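Local coordinates for adhesin competence repressor (Streptococcus pyogenes serotype M3, PDB 5JLU), which acts as a zinc-responsive, DNA-binding transcription regulator of the MarR family, at residues 37-42 with 81-86. Sequence-based numbering, arbitrary orientation.
Sequences VKLTNT and QDMLAG
M83 meets V37 and L39 with one atom, its terminal methyl. CE lies 3.7 Å from CG1 of V37, whose side chain stands roughly perpendicular to that of M83, and 4.1 Å from CD2 of L39, which comes at it tip to tip. Methionine suits the place because its chain bends: turns at chi2 (62°) and chi3 (109°) bring the methyl round to both partners. M83 is also buried against L47 and L78, two leucines that L39 touches as well, so a branched apolar side chain at 39 continues the core between helices 41-52 and 68-80. The side chain of L39 is about 7 Å from that of H111, a zinc ligand. V37 closes the patch at its exposed, poorly ordered end, its short branched side chain offering CG1 to the methyl.

The segments are the lead-in to helix 41-52 and the turn from helix 68-80 into strand 84-88, both within the winged helix-turn-helix domain of the MarR family. D82 is the C-prime residue of the Schellman motif ending helix 68-80; aspartate is among the non-glycine residues that can take the positive phi needed there. T40 N-caps helix 41-52, its short side chain letting OG1 accept from Q43 N.

Q81, just past its helix, is long enough, with an amide at its end, to reach K38 O through one water. Its extended chain runs antiparallel alongside L39, leaving NE2 4.1 Å from CD2 of L39. NE2 donates to S77 O and, over 3.2 Å, to the water, which in turn donates to K38 O, also at 3.2 Å.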
loop_
_atom_site.group_PDB
_atom_site.type_symbol
_atom_site.label_atom_id
_atom_site.label_comp_id
_atom_site.label_asym_id
_atom_site.label_seq_id
_atom_site.Cartn_x
_atom_site.Cartn_y
_atom_site.Cartn_z
ATOM N N VAL A 37 1.339 -16.637 -10.443
ATOM C CA VAL A 37 0.342 -15.649 -10.960
ATOM C C VAL A 37 0.778 -14.154 -10.818
ATOM O O VAL A 37 0.589 -13.377 -11.772
ATOM C CB VAL A 37 -1.131 -15.890 -10.426
ATOM C CG1 VAL A 37 -1.736 -17.162 -11.029
ATOM C CG2 VAL A 37 -1.231 -15.918 -8.898
ATOM N N LYS A 38 1.360 -13.759 -9.668
ATOM C CA LYS A 38 1.761 -12.346 -9.387
ATOM C C LYS A 38 0.568 -11.311 -9.531
ATOM O O LYS A 38 0.681 -10.264 -10.221
ATOM C CB LYS A 38 2.992 -11.968 -10.257
ATOM C CG LYS A 38 3.654 -10.586 -10.026
ATOM C CD LYS A 38 3.445 -9.460 -11.083
ATOM C CE LYS A 38 3.058 -9.875 -12.511
ATOM N NZ LYS A 38 4.050 -10.739 -13.212
ATOM N N LEU A 39 -0.571 -11.605 -8.891
ATOM C CA LEU A 39 -1.717 -10.673 -8.955
ATOM C C LEU A 39 -1.486 -9.363 -8.201
ATOM O O LEU A 39 -0.938 -9.368 -7.147
ATOM C CB LEU A 39 -2.964 -11.300 -8.404
ATOM C CG LEU A 39 -3.464 -12.559 -9.068
ATOM C CD1 LEU A 39 -4.854 -12.798 -8.499
ATOM C CD2 LEU A 39 -3.497 -12.524 -10.586
ATOM N N THR A 40 -1.941 -8.250 -8.741
ATOM C CA THR A 40 -1.930 -6.973 -8.006
ATOM C C THR A 40 -3.083 -6.924 -7.037
ATOM O O THR A 40 -4.025 -7.672 -7.149
ATOM C CB THR A 40 -2.116 -5.817 -8.967
ATOM O OG1 THR A 40 -3.412 -5.950 -9.632
ATOM C CG2 THR A 40 -0.967 -5.851 -9.992
ATOM N N ASN A 41 -3.029 -5.988 -6.111
ATOM C CA ASN A 41 -4.110 -5.840 -5.151
ATOM C C ASN A 41 -5.415 -5.496 -5.860
ATOM O O ASN A 41 -6.483 -5.974 -5.471
ATOM C CB ASN A 41 -3.776 -4.770 -4.125
ATOM C CG ASN A 41 -2.620 -5.201 -3.235
ATOM O OD1 ASN A 41 -2.799 -5.975 -2.274
ATOM N ND2 ASN A 41 -1.424 -4.738 -3.555
ATOM N N THR A 42 -5.300 -4.760 -6.935
ATOM C CA THR A 42 -6.463 -4.340 -7.683
ATOM C C THR A 42 -7.114 -5.578 -8.206
ATOM O O THR A 42 -8.304 -5.735 -8.098
ATOM C CB THR A 42 -6.062 -3.459 -8.869
ATOM O OG1 THR A 42 -5.453 -2.279 -8.374
ATOM C CG2 THR A 42 -7.229 -3.066 -9.708
ATOM N N GLN A 81 -4.861 -14.645 -17.902
ATOM C CA GLN A 81 -4.449 -15.719 -16.970
ATOM C C GLN A 81 -5.532 -16.721 -16.645
ATOM O O GLN A 81 -5.415 -17.458 -15.660
ATOM C CB GLN A 81 -3.899 -15.090 -15.697
ATOM C CG GLN A 81 -2.722 -14.140 -16.011
ATOM C CD GLN A 81 -2.211 -13.442 -14.724
ATOM O OE1 GLN A 81 -1.508 -14.049 -13.920
ATOM N NE2 GLN A 81 -2.576 -12.192 -14.528
ATOM N N ASP A 82 -6.596 -16.745 -17.452
ATOM C CA ASP A 82 -7.679 -17.701 -17.279
ATOM C C ASP A 82 -8.355 -17.574 -15.906
ATOM O O ASP A 82 -8.792 -18.574 -15.310
ATOM C CB ASP A 82 -7.128 -19.119 -17.474
ATOM C CG ASP A 82 -6.598 -19.353 -18.888
ATOM O OD1 ASP A 82 -7.278 -18.991 -19.886
ATOM O OD2 ASP A 82 -5.483 -19.896 -19.007
ATOM N N MET A 83 -8.465 -16.346 -15.417
ATOM C CA MET A 83 -9.024 -16.104 -14.078
ATOM C C MET A 83 -10.493 -15.679 -14.136
ATOM O O MET A 83 -11.241 -15.914 -13.217
ATOM C CB MET A 83 -8.142 -15.043 -13.391
ATOM C CG MET A 83 -7.744 -15.394 -11.993
ATOM S SD MET A 83 -6.766 -16.884 -11.895
ATOM C CE MET A 83 -5.213 -16.125 -11.496
ATOM N N LEU A 84 -10.892 -15.025 -15.217
ATOM C CA LEU A 84 -12.251 -14.458 -15.404
ATOM C C LEU A 84 -12.733 -14.791 -16.765
ATOM O O LEU A 84 -11.941 -14.906 -17.669
ATOM C CB LEU A 84 -12.257 -12.883 -15.396
ATOM C CG LEU A 84 -12.011 -12.154 -14.088
ATOM C CD1 LEU A 84 -12.095 -10.660 -14.129
ATOM C CD2 LEU A 84 -12.941 -12.701 -13.037
ATOM N N ALA A 85 -14.046 -14.828 -16.911
ATOM C CA ALA A 85 -14.681 -14.938 -18.195
ATOM C C ALA A 85 -15.827 -13.942 -18.209
ATOM O O ALA A 85 -16.495 -13.709 -17.197
ATOM C CB ALA A 85 -15.205 -16.352 -18.416
ATOM N N GLY A 86 -15.961 -13.294 -19.354
ATOM C CA GLY A 86 -16.954 -12.288 -19.601
ATOM C C GLY A 86 -18.096 -12.923 -20.384
ATOM O O GLY A 86 -17.870 -13.783 -21.239
HETATM O O HOH W 1 -1.173 -9.862 -12.798
#